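PDB 4R8X: uricase from Bacillus fastidiosus, which catalyses the oxidation of urate to 5-hydroxyisourate, the first step of the pathway that degrades urate to (S)-allantoin. Local coordinates for residues D[88-96]-D[107-115]. Sequence-based numbering, arbitrary orientation.
Sequences LEGFLQYVC and DAVRLEAKE
L92 of helix 88-96 packs between L111 and A113 of strand 108-115, and both of its methyls take part. CD1 rests 3.7 Å from the backbone O of L111 and also meets CB of A113, while CD2 lies 3.9 Å from CB of L111. Its chi1 of -62°, with CG anti to the carbonyl carbon, brings both methyls against the strand. Replacing L92 with an alanine would remove both methyls and is likely to open a gap between the helix and the strand, with L88 alone left of the two leucines on A113. One turn earlier, L88 sets CD1 against the same A113 methyl at 3.8 Å, so that two leucines of the helix share one small residue. L111 reaches the other way: its CD2 touches CG1 of V95 at 4.0 Å, the two side chains meeting at about a right angle. The same CD2 lies 3.8 Å from SG of C96. That sulfur also lies 3.4 Å from the backbone O of V109. The contact is held essentially by apolar packing. Polar groups work on the far face of the strand, where NE of R110 donates a nearly straight bond (2.9 Å, 171°) to the anti lone pair of E112 OE2, in the guanidinium plane; NH1 of R110 also forms salt bridges with E149 and E161. Strands 40-50 and 143-153 flank the strand, with V47 touching L111 and V150 touching C96, while I76 of helix 69-82 packs on V95. The helix segment runs nearly antiparallel (153°) to the strand segment, their axes 8.2 Å apart at closest approach, as one of the helices layered on an antiparallel sheet, the arrangement of the tunnelling (T-fold) domains of uricases.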
# COMPACT_ATOMS: atom_id res chain seq x y z
N LEU D 88 -24.51 -8.16 8.68
CA LEU D 88 -24.06 -6.94 8.02
C LEU D 88 -25.17 -6.39 7.13
O LEU D 88 -25.45 -5.20 7.15
CB LEU D 88 -22.81 -7.24 7.19
CG LEU D 88 -22.10 -6.03 6.58
CD1 LEU D 88 -21.77 -4.98 7.64
CD2 LEU D 88 -20.83 -6.49 5.89
N GLU D 89 -25.81 -7.28 6.37
CA GLU D 89 -26.90 -6.87 5.48
C GLU D 89 -28.08 -6.29 6.25
O GLU D 89 -28.70 -5.34 5.80
CB GLU D 89 -27.38 -8.05 4.64
CG GLU D 89 -26.34 -8.66 3.72
CD GLU D 89 -25.59 -9.83 4.35
OE1 GLU D 89 -25.08 -10.66 3.58
OE2 GLU D 89 -25.51 -9.92 5.59
N GLY D 90 -28.39 -6.90 7.39
CA GLY D 90 -29.43 -6.40 8.27
C GLY D 90 -29.12 -5.00 8.73
O GLY D 90 -29.96 -4.11 8.65
N PHE D 91 -27.88 -4.77 9.19
CA PHE D 91 -27.51 -3.45 9.64
C PHE D 91 -27.60 -2.40 8.53
O PHE D 91 -28.13 -1.32 8.74
CB PHE D 91 -26.11 -3.45 10.23
CG PHE D 91 -25.65 -2.10 10.69
CD1 PHE D 91 -26.34 -1.42 11.69
CD2 PHE D 91 -24.54 -1.49 10.11
CE1 PHE D 91 -25.93 -0.17 12.10
CE2 PHE D 91 -24.12 -0.25 10.52
CZ PHE D 91 -24.81 0.43 11.52
N LEU D 92 -27.09 -2.73 7.34
CA LEU D 92 -27.10 -1.77 6.24
C LEU D 92 -28.53 -1.40 5.82
O LEU D 92 -28.82 -0.23 5.58
CB LEU D 92 -26.30 -2.30 5.04
CG LEU D 92 -24.81 -2.56 5.28
CD1 LEU D 92 -24.14 -2.81 3.94
CD2 LEU D 92 -24.12 -1.41 6.04
N GLN D 93 -29.41 -2.38 5.75
CA GLN D 93 -30.79 -2.06 5.38
C GLN D 93 -31.46 -1.20 6.45
O GLN D 93 -32.18 -0.26 6.12
CB GLN D 93 -31.62 -3.30 5.10
CG GLN D 93 -33.00 -2.95 4.60
CD GLN D 93 -33.77 -4.14 4.10
OE1 GLN D 93 -33.19 -5.19 3.82
NE2 GLN D 93 -35.08 -4.00 3.99
N TYR D 94 -31.22 -1.53 7.71
CA TYR D 94 -31.70 -0.77 8.85
C TYR D 94 -31.30 0.70 8.74
O TYR D 94 -32.13 1.60 8.91
CB TYR D 94 -31.15 -1.41 10.14
CG TYR D 94 -31.36 -0.67 11.44
CD1 TYR D 94 -32.63 -0.49 11.99
CD2 TYR D 94 -30.26 -0.22 12.18
CE1 TYR D 94 -32.79 0.15 13.21
CE2 TYR D 94 -30.42 0.42 13.39
CZ TYR D 94 -31.68 0.60 13.90
OH TYR D 94 -31.83 1.24 15.11
N VAL D 95 -30.04 0.95 8.44
CA VAL D 95 -29.53 2.32 8.30
C VAL D 95 -30.11 3.06 7.10
O VAL D 95 -30.50 4.22 7.23
CB VAL D 95 -27.99 2.34 8.27
CG1 VAL D 95 -27.46 3.73 7.91
CG2 VAL D 95 -27.42 1.88 9.61
N CYS D 96 -30.17 2.40 5.94
CA CYS D 96 -30.78 2.98 4.75
C CYS D 96 -32.20 3.44 5.03
O CYS D 96 -32.59 4.56 4.69
CB CYS D 96 -30.84 1.94 3.63
SG CYS D 96 -29.27 1.54 2.83
N ASP D 107 -34.36 10.46 -2.13
CA ASP D 107 -35.05 9.44 -2.93
C ASP D 107 -34.46 8.05 -2.70
O ASP D 107 -35.16 7.06 -2.82
CB ASP D 107 -34.97 9.74 -4.43
CG ASP D 107 -35.64 11.05 -4.83
OD1 ASP D 107 -36.53 11.53 -4.10
OD2 ASP D 107 -35.28 11.58 -5.90
N ALA D 108 -33.17 7.98 -2.41
CA ALA D 108 -32.51 6.69 -2.22
C ALA D 108 -31.28 6.86 -1.35
O ALA D 108 -30.69 7.94 -1.31
CB ALA D 108 -32.14 6.06 -3.56
N VAL D 109 -30.94 5.79 -0.63
CA VAL D 109 -29.73 5.74 0.19
C VAL D 109 -28.99 4.44 -0.06
O VAL D 109 -29.58 3.36 -0.01
CB VAL D 109 -30.07 5.85 1.69
CG1 VAL D 109 -28.79 5.77 2.53
CG2 VAL D 109 -30.81 7.15 1.97
N ARG D 110 -27.69 4.53 -0.32
CA ARG D 110 -26.86 3.36 -0.57
C ARG D 110 -25.81 3.20 0.51
O ARG D 110 -25.06 4.14 0.78
CB ARG D 110 -26.15 3.51 -1.91
CG ARG D 110 -25.25 2.33 -2.30
CD ARG D 110 -24.56 2.61 -3.62
NE ARG D 110 -23.76 1.48 -4.11
CZ ARG D 110 -24.27 0.48 -4.81
NH1 ARG D 110 -25.56 0.46 -5.09
NH2 ARG D 110 -23.49 -0.52 -5.23
N LEU D 111 -25.76 2.03 1.11
CA LEU D 111 -24.70 1.69 2.06
C LEU D 111 -23.87 0.54 1.52
O LEU D 111 -24.42 -0.46 1.06
CB LEU D 111 -25.29 1.29 3.41
CG LEU D 111 -25.41 2.32 4.52
CD1 LEU D 111 -24.04 2.77 5.01
CD2 LEU D 111 -26.30 3.49 4.07
N GLU D 112 -22.55 0.71 1.59
CA GLU D 112 -21.61 -0.36 1.29
C GLU D 112 -20.77 -0.60 2.55
O GLU D 112 -20.48 0.33 3.29
CB GLU D 112 -20.68 0.06 0.16
CG GLU D 112 -21.40 0.31 -1.15
CD GLU D 112 -20.50 0.87 -2.23
OE1 GLU D 112 -19.27 0.91 -2.04
OE2 GLU D 112 -21.04 1.29 -3.28
N ALA D 113 -20.40 -1.85 2.80
CA ALA D 113 -19.57 -2.11 3.97
C ALA D 113 -18.54 -3.18 3.70
O ALA D 113 -18.78 -4.15 2.98
CB ALA D 113 -20.44 -2.46 5.18
N LYS D 114 -17.36 -2.98 4.29
CA LYS D 114 -16.30 -3.98 4.32
C LYS D 114 -16.05 -4.33 5.78
O LYS D 114 -15.74 -3.46 6.57
CB LYS D 114 -15.03 -3.43 3.71
CG LYS D 114 -15.14 -3.12 2.22
CD LYS D 114 -13.85 -2.53 1.68
CE LYS D 114 -13.97 -2.18 0.19
NZ LYS D 114 -12.78 -1.46 -0.33
N GLU D 115 -16.21 -5.60 6.13
CA GLU D 115 -16.00 -6.04 7.50
C GLU D 115 -14.60 -5.65 7.95
O GLU D 115 -13.66 -5.69 7.15
CB GLU D 115 -16.17 -7.55 7.62
CG GLU D 115 -16.00 -8.08 9.03
CD GLU D 115 -15.94 -9.59 9.07
OE1 GLU D 115 -15.40 -10.20 8.12
OE2 GLU D 115 -16.43 -10.17 10.05